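Local coordinates for DNA polymerase III, gamma subunit-related protein (Thermotoga maritima, PDB 2GNO) that is related to the gamma subunit of DNA polymerase III and probably binds DNA, at residues R83-V88 and Y112-L117; G18-I23 and E107-Y112; R247-I252 and M288-I293; G153-E158 and K179-M184; L53-E58 and R68-F73. All blocks are in the same frame, centred on the assembly; numbering follows the deposited sequence.

Contact 1: residues R83-V88 and Y112-L117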
# COMPACT_ATOMS: atom_id res chain seq x y z
N ARG A 83 27.82 -2.51 1.85
CA ARG A 83 27.04 -1.69 2.76
C ARG A 83 25.88 -2.45 3.43
O ARG A 83 25.40 -3.47 2.93
CB ARG A 83 26.49 -0.47 2.01
CG ARG A 83 27.59 0.48 1.57
CD ARG A 83 27.10 1.67 0.77
NE ARG A 83 28.20 2.60 0.51
CZ ARG A 83 29.12 2.48 -0.46
NH1 ARG A 83 29.11 1.46 -1.32
NH2 ARG A 83 30.08 3.40 -0.56
N LYS A 84 25.46 -1.94 4.59
CA LYS A 84 24.33 -2.47 5.36
C LYS A 84 23.16 -1.51 5.07
O LYS A 84 23.35 -0.30 5.03
CB LYS A 84 24.68 -2.53 6.84
CG LYS A 84 23.52 -2.82 7.72
CD LYS A 84 23.93 -3.19 9.14
CE LYS A 84 24.41 -4.61 9.23
NZ LYS A 84 24.53 -5.05 10.64
N TYR A 85 21.96 -2.05 4.91
CA TYR A 85 20.79 -1.26 4.55
C TYR A 85 19.64 -1.37 5.54
O TYR A 85 19.40 -2.44 6.05
CB TYR A 85 20.26 -1.72 3.19
CG TYR A 85 21.26 -1.54 2.07
CD1 TYR A 85 22.29 -2.46 1.88
CD2 TYR A 85 21.13 -0.50 1.16
CE1 TYR A 85 23.22 -2.30 0.88
CE2 TYR A 85 22.07 -0.32 0.14
CZ TYR A 85 23.11 -1.23 0.02
OH TYR A 85 24.04 -1.15 -0.98
N VAL A 86 18.97 -0.26 5.82
CA VAL A 86 17.80 -0.26 6.68
C VAL A 86 16.67 0.37 5.87
O VAL A 86 16.83 1.47 5.39
CB VAL A 86 17.99 0.54 8.00
CG1 VAL A 86 16.67 0.63 8.77
CG2 VAL A 86 19.05 -0.08 8.85
N ILE A 87 15.54 -0.34 5.75
CA ILE A 87 14.38 0.15 5.02
C ILE A 87 13.27 0.46 6.02
O ILE A 87 12.90 -0.40 6.81
CB ILE A 87 13.92 -0.86 3.99
CG1 ILE A 87 15.07 -1.14 3.00
CG2 ILE A 87 12.71 -0.33 3.24
CD1 ILE A 87 14.90 -2.41 2.26
N VAL A 88 12.78 1.70 6.02
CA VAL A 88 11.69 2.10 6.94
C VAL A 88 10.55 2.53 6.03
O VAL A 88 10.62 3.59 5.42
CB VAL A 88 12.08 3.25 7.84
CG1 VAL A 88 10.94 3.57 8.84
CG2 VAL A 88 13.39 2.93 8.56
N TYR A 112 29.55 2.50 6.48
CA TYR A 112 29.02 1.35 5.74
C TYR A 112 27.47 1.28 5.71
O TYR A 112 26.95 0.33 5.16
CB TYR A 112 29.59 0.04 6.34
CG TYR A 112 29.32 -0.14 7.83
CD1 TYR A 112 28.05 -0.53 8.30
CD2 TYR A 112 30.33 0.07 8.77
CE1 TYR A 112 27.81 -0.68 9.67
CE2 TYR A 112 30.09 -0.08 10.12
CZ TYR A 112 28.83 -0.45 10.57
OH TYR A 112 28.62 -0.59 11.92
N ALA A 113 26.75 2.27 6.24
CA ALA A 113 25.28 2.24 6.28
C ALA A 113 24.50 3.07 5.25
O ALA A 113 24.90 4.16 4.86
CB ALA A 113 24.83 2.66 7.66
N VAL A 114 23.37 2.54 4.83
CA VAL A 114 22.47 3.23 3.91
C VAL A 114 21.12 3.11 4.58
O VAL A 114 20.65 2.01 4.79
CB VAL A 114 22.42 2.62 2.53
CG1 VAL A 114 21.42 3.39 1.64
CG2 VAL A 114 23.81 2.60 1.91
N ILE A 115 20.50 4.23 4.94
CA ILE A 115 19.18 4.20 5.57
C ILE A 115 18.23 4.66 4.48
O ILE A 115 18.43 5.73 3.90
CB ILE A 115 19.08 5.09 6.81
CG1 ILE A 115 20.13 4.67 7.86
CG2 ILE A 115 17.66 5.00 7.37
CD1 ILE A 115 20.18 5.57 9.11
N VAL A 116 17.25 3.81 4.16
CA VAL A 116 16.27 4.09 3.11
C VAL A 116 14.89 4.23 3.73
O VAL A 116 14.23 3.25 4.02
CB VAL A 116 16.24 2.95 2.06
CG1 VAL A 116 15.42 3.40 0.82
CG2 VAL A 116 17.66 2.60 1.64
N LEU A 117 14.46 5.46 3.93
CA LEU A 117 13.17 5.76 4.45
C LEU A 117 12.28 5.98 3.24
O LEU A 117 12.77 6.31 2.16
CB LEU A 117 13.21 7.07 5.23
CG LEU A 117 14.21 7.25 6.38
CD1 LEU A 117 14.00 8.60 7.05
CD2 LEU A 117 14.05 6.20 7.37
O HOH W 1 27.34 3.98 3.07

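Contact 2: residues G18-I23 and E107-Y112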
# COMPACT_ATOMS: atom_id res chain seq x y z
N GLY A 18 28.09 6.86 4.32
CA GLY A 18 26.93 6.79 5.19
C GLY A 18 25.94 7.71 4.52
O GLY A 18 26.30 8.80 4.10
N ILE A 19 24.69 7.26 4.39
CA ILE A 19 23.67 8.11 3.77
C ILE A 19 22.27 7.72 4.19
O ILE A 19 21.97 6.54 4.34
CB ILE A 19 23.77 8.12 2.22
CG1 ILE A 19 22.90 9.24 1.62
CG2 ILE A 19 23.45 6.73 1.60
CD1 ILE A 19 23.02 9.40 0.17
N SER A 20 21.45 8.75 4.40
CA SER A 20 20.06 8.62 4.74
C SER A 20 19.32 9.17 3.52
O SER A 20 19.58 10.29 3.09
CB SER A 20 19.74 9.39 6.01
OG SER A 20 20.37 8.74 7.11
N ILE A 21 18.44 8.35 2.95
CA ILE A 21 17.69 8.72 1.76
C ILE A 21 16.21 8.55 2.05
O ILE A 21 15.81 7.68 2.84
CB ILE A 21 18.06 7.78 0.56
CG1 ILE A 21 19.57 7.86 0.26
CG2 ILE A 21 17.24 8.12 -0.69
CD1 ILE A 21 20.06 6.83 -0.77
N LEU A 22 15.41 9.41 1.46
CA LEU A 22 13.98 9.34 1.60
C LEU A 22 13.47 9.19 0.20
O LEU A 22 13.72 10.08 -0.65
CB LEU A 22 13.37 10.59 2.23
CG LEU A 22 11.83 10.49 2.41
CD1 LEU A 22 11.46 9.60 3.56
CD2 LEU A 22 11.30 11.81 2.64
N ILE A 23 12.80 8.07 -0.06
CA ILE A 23 12.20 7.80 -1.37
C ILE A 23 10.77 8.28 -1.24
O ILE A 23 10.00 7.75 -0.43
CB ILE A 23 12.34 6.33 -1.78
CG1 ILE A 23 13.84 6.06 -1.99
CG2 ILE A 23 11.56 6.07 -3.08
CD1 ILE A 23 14.20 4.69 -2.32
N GLU A 107 21.78 11.64 10.75
CA GLU A 107 22.74 12.67 10.32
C GLU A 107 24.12 12.11 10.03
O GLU A 107 24.75 12.50 9.06
CB GLU A 107 22.86 13.85 11.30
CG GLU A 107 23.52 13.60 12.67
CD GLU A 107 23.41 14.81 13.61
OE1 GLU A 107 23.16 15.92 13.10
OE2 GLU A 107 23.56 14.64 14.84
N GLU A 108 24.57 11.18 10.87
CA GLU A 108 25.88 10.55 10.72
C GLU A 108 25.77 9.05 10.83
O GLU A 108 26.14 8.49 11.87
N PRO A 109 25.25 8.39 9.77
CA PRO A 109 25.15 6.95 9.86
C PRO A 109 26.53 6.34 9.70
O PRO A 109 27.43 7.03 9.21
CB PRO A 109 24.25 6.57 8.66
CG PRO A 109 23.87 7.83 7.98
CD PRO A 109 24.77 8.90 8.47
N PRO A 110 26.72 5.09 10.16
CA PRO A 110 28.02 4.47 9.98
C PRO A 110 28.45 4.53 8.51
O PRO A 110 27.59 4.49 7.63
CB PRO A 110 27.76 3.02 10.41
CG PRO A 110 26.65 3.12 11.40
CD PRO A 110 25.79 4.23 10.92
N GLU A 111 29.75 4.69 8.26
CA GLU A 111 30.32 4.76 6.90
C GLU A 111 29.77 3.69 5.94
O GLU A 111 29.52 3.97 4.77
CB GLU A 111 31.87 4.76 6.89
CG GLU A 111 32.63 3.55 7.54
CD GLU A 111 32.64 3.51 9.08
OE1 GLU A 111 32.14 4.46 9.73
OE2 GLU A 111 33.17 2.52 9.64
N TYR A 112 29.55 2.50 6.48
CA TYR A 112 29.02 1.35 5.74
C TYR A 112 27.47 1.28 5.71
O TYR A 112 26.95 0.33 5.16
CB TYR A 112 29.59 0.04 6.34
CG TYR A 112 29.32 -0.14 7.83
CD1 TYR A 112 28.05 -0.53 8.30
CD2 TYR A 112 30.33 0.07 8.77
CE1 TYR A 112 27.81 -0.68 9.67
CE2 TYR A 112 30.09 -0.08 10.12
CZ TYR A 112 28.83 -0.45 10.57
OH TYR A 112 28.62 -0.59 11.92
O HOH W 1 27.34 3.98 3.07

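Contact 3: residues R247-I252 and M288-I293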
# COMPACT_ATOMS: atom_id res chain seq x y z
N ARG A 247 -11.49 -0.12 2.43
CA ARG A 247 -11.18 -0.68 1.12
C ARG A 247 -12.33 -0.60 0.16
O ARG A 247 -12.13 -0.24 -0.99
CB ARG A 247 -10.77 -2.13 1.22
CG ARG A 247 -9.53 -2.29 1.96
CD ARG A 247 -9.11 -3.69 2.02
NE ARG A 247 -8.72 -4.17 0.71
CZ ARG A 247 -8.03 -5.29 0.50
NH1 ARG A 247 -7.62 -6.05 1.51
NH2 ARG A 247 -7.71 -5.61 -0.73
N LEU A 248 -13.54 -0.95 0.61
CA LEU A 248 -14.70 -0.90 -0.26
C LEU A 248 -15.03 0.54 -0.66
O LEU A 248 -15.36 0.79 -1.82
CB LEU A 248 -15.91 -1.60 0.37
CG LEU A 248 -15.78 -3.11 0.64
CD1 LEU A 248 -17.11 -3.64 1.14
CD2 LEU A 248 -15.36 -3.88 -0.60
N THR A 249 -14.94 1.47 0.29
CA THR A 249 -15.21 2.89 0.03
C THR A 249 -14.31 3.39 -1.08
O THR A 249 -14.79 4.07 -1.99
CB THR A 249 -15.04 3.72 1.31
OG1 THR A 249 -16.01 3.30 2.26
CG2 THR A 249 -15.23 5.21 1.04
N ARG A 250 -13.02 3.01 -1.04
CA ARG A 250 -12.06 3.38 -2.10
C ARG A 250 -12.45 2.80 -3.45
O ARG A 250 -12.44 3.52 -4.45
CB ARG A 250 -10.61 3.04 -1.72
CG ARG A 250 -10.11 3.90 -0.58
CD ARG A 250 -8.67 3.63 -0.19
NE ARG A 250 -8.28 4.47 0.95
CZ ARG A 250 -7.77 5.69 0.84
N ILE A 251 -12.84 1.53 -3.48
CA ILE A 251 -13.26 0.88 -4.74
C ILE A 251 -14.55 1.52 -5.27
O ILE A 251 -14.63 1.84 -6.44
CB ILE A 251 -13.40 -0.66 -4.58
CG1 ILE A 251 -12.02 -1.27 -4.33
CG2 ILE A 251 -14.02 -1.28 -5.86
CD1 ILE A 251 -12.05 -2.72 -3.94
N ILE A 252 -15.55 1.71 -4.40
CA ILE A 252 -16.83 2.34 -4.80
C ILE A 252 -16.57 3.75 -5.36
O ILE A 252 -17.16 4.11 -6.38
CB ILE A 252 -17.83 2.38 -3.60
CG1 ILE A 252 -18.23 0.95 -3.19
CG2 ILE A 252 -19.07 3.15 -3.95
CD1 ILE A 252 -18.88 0.84 -1.85
N MSE A 288 -23.57 -0.74 5.37
CA MSE A 288 -24.88 -0.77 4.75
C MSE A 288 -25.07 0.36 3.77
O MSE A 288 -25.53 0.15 2.65
CB MSE A 288 -25.97 -0.63 5.80
CG MSE A 288 -27.34 -0.80 5.22
SE MSE A 288 -28.66 -0.65 6.57
CE MSE A 288 -28.63 1.28 6.92
N ASN A 289 -24.70 1.56 4.20
CA ASN A 289 -24.85 2.75 3.36
C ASN A 289 -23.95 2.77 2.13
O ASN A 289 -24.44 3.10 1.07
CB ASN A 289 -24.70 4.02 4.21
CG ASN A 289 -25.89 4.25 5.18
OD1 ASN A 289 -27.05 4.02 4.84
ND2 ASN A 289 -25.58 4.80 6.34
N ILE A 290 -22.66 2.42 2.25
CA ILE A 290 -21.76 2.43 1.07
C ILE A 290 -22.20 1.39 0.03
O ILE A 290 -22.22 1.66 -1.16
CB ILE A 290 -20.25 2.27 1.44
CG1 ILE A 290 -19.88 0.87 1.97
CG2 ILE A 290 -19.82 3.35 2.44
CD1 ILE A 290 -18.40 0.69 2.25
N LEU A 291 -22.55 0.20 0.51
CA LEU A 291 -23.01 -0.89 -0.33
C LEU A 291 -24.32 -0.55 -1.02
O LEU A 291 -24.49 -0.88 -2.21
CB LEU A 291 -23.17 -2.17 0.48
CG LEU A 291 -21.91 -2.83 0.98
CD1 LEU A 291 -22.27 -4.00 1.88
CD2 LEU A 291 -21.04 -3.30 -0.18
N ALA A 292 -25.24 0.09 -0.30
CA ALA A 292 -26.51 0.52 -0.87
C ALA A 292 -26.23 1.58 -1.92
O ALA A 292 -26.85 1.55 -2.97
CB ALA A 292 -27.44 1.08 0.20
N ILE A 293 -25.31 2.51 -1.63
CA ILE A 293 -24.93 3.54 -2.59
C ILE A 293 -24.44 2.89 -3.89
O ILE A 293 -24.88 3.27 -4.98
CB ILE A 293 -23.83 4.50 -1.99
CG1 ILE A 293 -24.46 5.44 -0.95
CG2 ILE A 293 -23.18 5.36 -3.08
CD1 ILE A 293 -23.44 6.18 -0.06

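Contact 4: residues G153-E158 and K179-M184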
# COMPACT_ATOMS: atom_id res chain seq x y z
N GLY A 153 -4.24 -6.48 -21.62
CA GLY A 153 -5.28 -5.97 -22.52
C GLY A 153 -6.39 -5.15 -21.88
O GLY A 153 -6.11 -4.24 -21.11
N ASP A 154 -7.64 -5.49 -22.21
CA ASP A 154 -8.85 -4.81 -21.68
C ASP A 154 -8.95 -4.79 -20.15
O ASP A 154 -9.57 -3.90 -19.60
CB ASP A 154 -10.14 -5.47 -22.20
CG ASP A 154 -10.34 -5.32 -23.71
OD1 ASP A 154 -9.59 -4.59 -24.39
OD2 ASP A 154 -11.30 -5.95 -24.20
N LEU A 155 -8.33 -5.78 -19.50
CA LEU A 155 -8.30 -5.92 -18.04
C LEU A 155 -7.72 -4.71 -17.29
O LEU A 155 -8.06 -4.48 -16.13
CB LEU A 155 -7.51 -7.19 -17.67
CG LEU A 155 -8.01 -8.53 -18.24
CD1 LEU A 155 -7.03 -9.64 -17.98
CD2 LEU A 155 -9.40 -8.88 -17.72
N TRP A 156 -6.84 -3.95 -17.95
CA TRP A 156 -6.24 -2.75 -17.36
C TRP A 156 -7.29 -1.67 -17.09
O TRP A 156 -7.34 -1.11 -15.99
CB TRP A 156 -5.15 -2.20 -18.28
CG TRP A 156 -4.44 -0.98 -17.75
CD1 TRP A 156 -4.74 0.32 -18.02
CD2 TRP A 156 -3.32 -0.95 -16.85
NE1 TRP A 156 -3.87 1.16 -17.36
CE2 TRP A 156 -3.00 0.41 -16.62
CE3 TRP A 156 -2.55 -1.93 -16.22
CZ2 TRP A 156 -1.95 0.80 -15.80
CZ3 TRP A 156 -1.51 -1.53 -15.40
CH2 TRP A 156 -1.22 -0.18 -15.20
N GLU A 157 -8.14 -1.39 -18.07
CA GLU A 157 -9.21 -0.41 -17.90
C GLU A 157 -10.29 -0.93 -16.92
O GLU A 157 -10.97 -0.14 -16.26
CB GLU A 157 -9.82 0.04 -19.24
CG GLU A 157 -8.94 1.00 -20.09
CD GLU A 157 -7.63 0.42 -20.62
OE1 GLU A 157 -7.54 -0.81 -20.84
OE2 GLU A 157 -6.69 1.21 -20.87
N GLU A 158 -10.41 -2.25 -16.83
CA GLU A 158 -11.36 -2.94 -15.95
C GLU A 158 -10.90 -3.00 -14.48
O GLU A 158 -11.69 -3.31 -13.58
CB GLU A 158 -11.55 -4.35 -16.55
CG GLU A 158 -12.61 -5.24 -15.94
CD GLU A 158 -12.94 -6.46 -16.84
OE1 GLU A 158 -12.96 -6.33 -18.09
OE2 GLU A 158 -13.23 -7.54 -16.29
N LYS A 179 -4.43 -15.97 -16.92
CA LYS A 179 -4.46 -16.29 -15.48
C LYS A 179 -5.17 -15.19 -14.66
O LYS A 179 -5.82 -15.50 -13.66
CB LYS A 179 -3.06 -16.60 -14.95
CG LYS A 179 -2.39 -17.83 -15.57
CD LYS A 179 -1.08 -18.13 -14.85
CE LYS A 179 -0.38 -19.39 -15.36
NZ LYS A 179 0.87 -19.66 -14.57
N LEU A 180 -5.07 -13.93 -15.11
CA LEU A 180 -5.75 -12.82 -14.44
C LEU A 180 -7.24 -13.03 -14.64
O LEU A 180 -8.00 -12.99 -13.69
CB LEU A 180 -5.28 -11.45 -14.96
CG LEU A 180 -5.91 -10.20 -14.32
CD1 LEU A 180 -5.87 -10.20 -12.80
CD2 LEU A 180 -5.21 -8.97 -14.86
N SER A 181 -7.65 -13.28 -15.89
CA SER A 181 -9.06 -13.55 -16.17
C SER A 181 -9.50 -14.81 -15.43
O SER A 181 -10.59 -14.84 -14.88
CB SER A 181 -9.32 -13.68 -17.66
OG SER A 181 -9.07 -12.45 -18.30
N GLY A 182 -8.64 -15.83 -15.39
CA GLY A 182 -8.94 -17.07 -14.66
C GLY A 182 -9.10 -16.87 -13.15
O GLY A 182 -9.91 -17.55 -12.51
N LEU A 183 -8.30 -15.97 -12.57
CA LEU A 183 -8.38 -15.66 -11.13
C LEU A 183 -9.69 -14.93 -10.83
O LEU A 183 -10.32 -15.16 -9.79
CB LEU A 183 -7.18 -14.80 -10.67
CG LEU A 183 -7.12 -14.39 -9.19
CD1 LEU A 183 -7.19 -15.60 -8.29
CD2 LEU A 183 -5.89 -13.57 -8.88
N MSE A 184 -10.07 -14.03 -11.73
CA MSE A 184 -11.33 -13.31 -11.59
C MSE A 184 -12.52 -14.28 -11.61
O MSE A 184 -13.45 -14.12 -10.82
CB MSE A 184 -11.46 -12.22 -12.67
CG MSE A 184 -10.47 -11.10 -12.43
SE MSE A 184 -10.27 -9.93 -13.91
CE MSE A 184 -11.90 -9.28 -13.96

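Contact 5: residues L53-E58 and R68-F73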
# COMPACT_ATOMS: atom_id res chain seq x y z
N LEU A 53 17.66 -4.67 6.87
CA LEU A 53 16.59 -4.72 7.86
C LEU A 53 15.41 -3.91 7.36
O LEU A 53 15.57 -2.77 6.95
CB LEU A 53 17.05 -4.13 9.20
CG LEU A 53 15.97 -3.94 10.28
CD1 LEU A 53 15.37 -5.26 10.71
CD2 LEU A 53 16.53 -3.19 11.46
N GLU A 54 14.22 -4.50 7.42
CA GLU A 54 12.99 -3.84 7.01
C GLU A 54 12.17 -3.53 8.25
O GLU A 54 11.94 -4.41 9.08
CB GLU A 54 12.22 -4.75 6.07
CG GLU A 54 11.04 -4.10 5.36
CD GLU A 54 10.32 -5.08 4.43
OE1 GLU A 54 10.73 -6.24 4.34
OE2 GLU A 54 9.32 -4.68 3.80
N ILE A 55 11.77 -2.27 8.39
CA ILE A 55 10.94 -1.81 9.50
C ILE A 55 9.59 -1.45 8.89
O ILE A 55 9.52 -0.56 8.05
CB ILE A 55 11.57 -0.63 10.25
CG1 ILE A 55 12.82 -1.09 11.02
CG2 ILE A 55 10.59 -0.01 11.24
CD1 ILE A 55 12.58 -2.04 12.23
N ASP A 56 8.55 -2.15 9.32
CA ASP A 56 7.19 -1.92 8.82
C ASP A 56 6.16 -2.51 9.82
O ASP A 56 5.62 -3.58 9.59
CB ASP A 56 7.07 -2.61 7.46
CG ASP A 56 5.79 -2.28 6.71
OD1 ASP A 56 5.15 -1.25 6.96
OD2 ASP A 56 5.45 -3.05 5.81
N PRO A 57 5.92 -1.83 10.95
CA PRO A 57 4.96 -2.37 11.94
C PRO A 57 3.54 -2.51 11.37
O PRO A 57 3.21 -1.81 10.42
CB PRO A 57 4.98 -1.34 13.06
CG PRO A 57 5.72 -0.18 12.58
CD PRO A 57 6.54 -0.57 11.40
N GLU A 58 2.74 -3.42 11.92
CA GLU A 58 1.36 -3.63 11.44
C GLU A 58 0.39 -2.47 11.66
O GLU A 58 -0.61 -2.38 10.94
CB GLU A 58 0.74 -4.90 12.04
CG GLU A 58 1.34 -6.21 11.54
CD GLU A 58 0.65 -7.44 12.13
OE1 GLU A 58 -0.18 -7.31 13.05
OE2 GLU A 58 0.96 -8.56 11.68
N ARG A 68 15.36 1.70 18.34
CA ARG A 68 16.43 1.00 19.06
C ARG A 68 16.87 -0.21 18.24
O ARG A 68 18.06 -0.43 18.12
CB ARG A 68 16.01 0.59 20.45
CG ARG A 68 15.82 1.75 21.38
CD ARG A 68 15.61 1.28 22.79
NE ARG A 68 15.22 2.39 23.65
CZ ARG A 68 13.97 2.71 24.03
NH1 ARG A 68 12.89 1.99 23.67
NH2 ARG A 68 13.79 3.77 24.82
N THR A 69 15.91 -0.94 17.67
CA THR A 69 16.20 -2.10 16.83
C THR A 69 17.12 -1.73 15.70
O THR A 69 18.10 -2.41 15.47
CB THR A 69 14.93 -2.74 16.25
OG1 THR A 69 14.05 -3.09 17.33
CG2 THR A 69 15.29 -4.02 15.47
N ILE A 70 16.79 -0.64 15.01
CA ILE A 70 17.58 -0.14 13.91
C ILE A 70 19.01 0.21 14.37
O ILE A 70 19.99 -0.16 13.70
CB ILE A 70 16.94 1.12 13.29
CG1 ILE A 70 15.56 0.81 12.64
CG2 ILE A 70 17.87 1.72 12.23
CD1 ILE A 70 14.72 2.04 12.28
N LYS A 71 19.12 0.96 15.46
CA LYS A 71 20.44 1.37 15.97
C LYS A 71 21.34 0.17 16.34
O LYS A 71 22.54 0.22 16.08
CB LYS A 71 20.32 2.37 17.13
CG LYS A 71 19.77 3.74 16.69
CD LYS A 71 19.80 4.83 17.80
CE LYS A 71 18.98 4.49 19.04
NZ LYS A 71 18.98 5.62 20.04
N ASP A 72 20.76 -0.89 16.90
CA ASP A 72 21.54 -2.10 17.26
C ASP A 72 22.03 -2.78 15.98
O ASP A 72 23.19 -3.18 15.90
CB ASP A 72 20.70 -3.09 18.07
CG ASP A 72 21.56 -4.24 18.66
N PHE A 73 21.14 -2.86 14.98
CA PHE A 73 21.44 -3.47 13.68
C PHE A 73 22.56 -2.70 12.98
O PHE A 73 23.49 -3.33 12.44
CB PHE A 73 20.16 -3.52 12.83
CG PHE A 73 20.35 -4.09 11.44
CD1 PHE A 73 20.36 -5.47 11.23
CD2 PHE A 73 20.44 -3.25 10.35
CE1 PHE A 73 20.51 -5.99 9.95
CE2 PHE A 73 20.59 -3.76 9.08
CZ PHE A 73 20.63 -5.13 8.88

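Contact 1: residues R83-V88 and Y112-L117
Lys84 to Val88 and Ala113 to Leu117 run side by side as parallel strands, their axes 4.7 Å apart and their directions only 14° from each other. Backbone hydrogen bonds supply the polar evidence. Lys84 N donates to Tyr112 O and Val86 N to Val114 O, while Val114 N and Val116 N reach back to Lys84 O and Val86 O. The shortest and straightest is Val116 N to Val86 O, at 2.7 Å and 171°, and Val88 N to Val116 O closes the series. Apolar contacts lie on both faces of the sheet. On one, Tyr85 and Val114 point the same way, with Tyr85 CD2 3.6 Å from Val114 CB. Tyr85 CG, anti to the carbonyl carbon (chi1 -61°), lays the ring alongside Val114, and the phenol OH hydrogen-bonds Glu43 OE2. A leucine here would probably leave that carboxylate without its hydroxyl mate and reduce the cover over Val114. Arg83 CD also touches Val114 CG2, at 3.6 Å. On the other face Val88 CG2 meets Leu117 CD2 at 3.5 Å, whereas the Lys84 ammonium leaves the pair for the carbonyls of Phe73 and Tyr76. One water receives a weak bond from Arg83 NE and donates to Ala113 O. The pairing belongs to the interior of the five-stranded parallel sheet of a P-loop NTPase-type alpha/beta domain.

Contact 2: residues G18-I23 and E107-Y112
Pro109 presses its ring against Gly18, Ile19 and Ser20 at the start of strand 19-24, where the loop joining helix 103-107 to strand 113-119 of the parallel alpha/beta sheet passes by. The tight part centres on one ring corner: Pro109 CG lies 3.7 Å from Ser20 OG and equally far from Ile19 N. The serine hydroxyl is already committed to Leu106 O, a hydrogen bond at the end of the preceding helix, and so meets the proline through van der Waals contact alone. Gly18 is the other close-packed point, its CA 3.4 Å from Pro110 O. A CB on Gly18 would run into Pro109 O and Pro110 O, and at phi 107° and psi 134° it would also crowd the carbonyl of the residue before. The surface side is looser. Gly18 N and Glu111 O are 3.3 Å apart, but the angle is too poor for a hydrogen bond, and the CB of Glu111 points away from the strand. Nor does any other direct hydrogen bond join the two segments. A water spans this side instead, accepting a weak bond from Gly18 N and donating to Glu111 O at 2.8 Å.

Contact 3: residues R247-I252 and M288-I293
Ile290 is the bump of this helix pair, reaching into a hollow bordered by Leu248, Thr249 and Ile252. Its CD1 goes deepest, 3.5 Å from Thr249 OG1 and 3.9 Å from Leu248 CB. The first torsion makes this possible: at chi1 69° CG1 sits in the crowded position between backbone N and carbonyl carbon, which carries the CD1 arm forward over Leu248 and Thr249. Thr249 OG1 is bonded to Ile245 O one turn back, so it offers the isoleucine only a flank, and the two side chains cross at about a right angle. The helices 239-254 and 283-298 belong to the helical C-terminal domain of this gamma-related family, and here their short segments run nearly parallel, at a crossing angle of 23° and an axis separation of 10.3 Å. From the other helix Ile252 answers with a bump of its own. The Ile252 and Ile290 side chains also cross at about a right angle, Ile252 CD1 lying 3.8 Å from Ile290 CB and 3.5 Å from Ile290 O, close to the opposing backbone. A third, shallower meeting joins Leu248 CD1 to Leu291 CD2 at 4.2 Å, the chains crossing at a slant. Leu214 of helix 203-219 packs on both leucines, while Leu270 of helix 261-274 touches Ile290.

Contact 4: residues G153-E158 and K179-M184
Leu180 is the first residue of helix segment 179-184 to meet Leu155, its CD2 lying 3.7 Å from Leu155 CD1 as the two side chains slide past each other in opposite directions. CG opposite the backbone N (chi1 -179°) swings that branch toward the short helix 155-158; Ile152 and Leu208 also pack on the same leucine. Next, Ser181 OG faces both methyls of Leu155, 3.5 Å from CD1 and 3.6 Å from CD2. This is a van der Waals contact, since the hydroxyl bonds to Ala177 O in its own helix. Both segments belong to the AAA+ lid region, a helical domain, and the pairing fastens its short, weakly bonded helix 155-158 to the long helix 166-189. One turn on from Leu180 comes Met184, a selenomethionine, with SE 4.0 Å from Leu155 CD2. Leu155 thus touches all three contacting side chains of 179-184, and an alanine here would probably open a gap beside Leu180 and leave the selenium of Met184 without its neighbour. Beyond the selenium, the bend at chi3 (64°) turns Met184 CE aside to 3.2 Å from Glu158 OE2, where the two chains cross aslant near the solvent.

Contact 5: residues L53-E58 and R68-F73
Phe73 takes Leu53 CB squarely over one face of its ring, a CH-pi contact with the carbon 3.6 Å from the centroid and 12° off the ring normal. The opposite face looks toward the ammonium of Lys84, in a cation-pi arrangement, so the ring lies between an aliphatic carbon and a positive charge; Val86 also touches the ring. Phe73 reaches this place because CG stands opposite the backbone N (chi1 178°), which sends the ring back over the strand. Leu53 and Phe73 slide past each other in opposite directions, and Leu53 CD2 lies 3.9 Å from Phe73 CB. This is the first half of a beta-alpha-beta crossover: strand 52-55, helix 64-74, then strand 84-88, parallel to the first and next to it in the sheet. The axes of strand 53-55 and helix 68-73 run nearly antiparallel, 170° between their directions and 10.0 Å apart, as expected when the helix leads back along the sheet. Farther along, Ile70 packs between its helix and the strand. Ile70 CG1 meets Ile55 CG1 at 3.7 Å as the two chains cross at a slant, and Ile70 CA lies 4.1 Å from Leu53 CD2. Thr69, on the solvent side, has CG2 4.3 Å from Leu53 CD2 and OG1 bonded to Asp65 O.

How the contacts relate
From the N terminus, strand 19-24 comes first, and contact 2 closes the longest loop, from Gly18 to the turn before strand 113-119. Contact 5 is nested inside that loop, bringing helix 64-74 back against strand 52-55. Contact 1 crosses contact 2: it opens at 83 inside the loop, ends beyond it, and shares Tyr112. All three meet the same sheet; Ile115 pairs with strand 19-24, and a probable hydrogen bond runs from Ile55 N to Ile87 O (2.7 Å). In series, contact 4 closes the short lid loop between helices 155-158 and 166-189, and contact 3 the longer one from helix 239-254 through 261-274 to 283-298. These two do not touch, their nearest atoms about 8 Å apart.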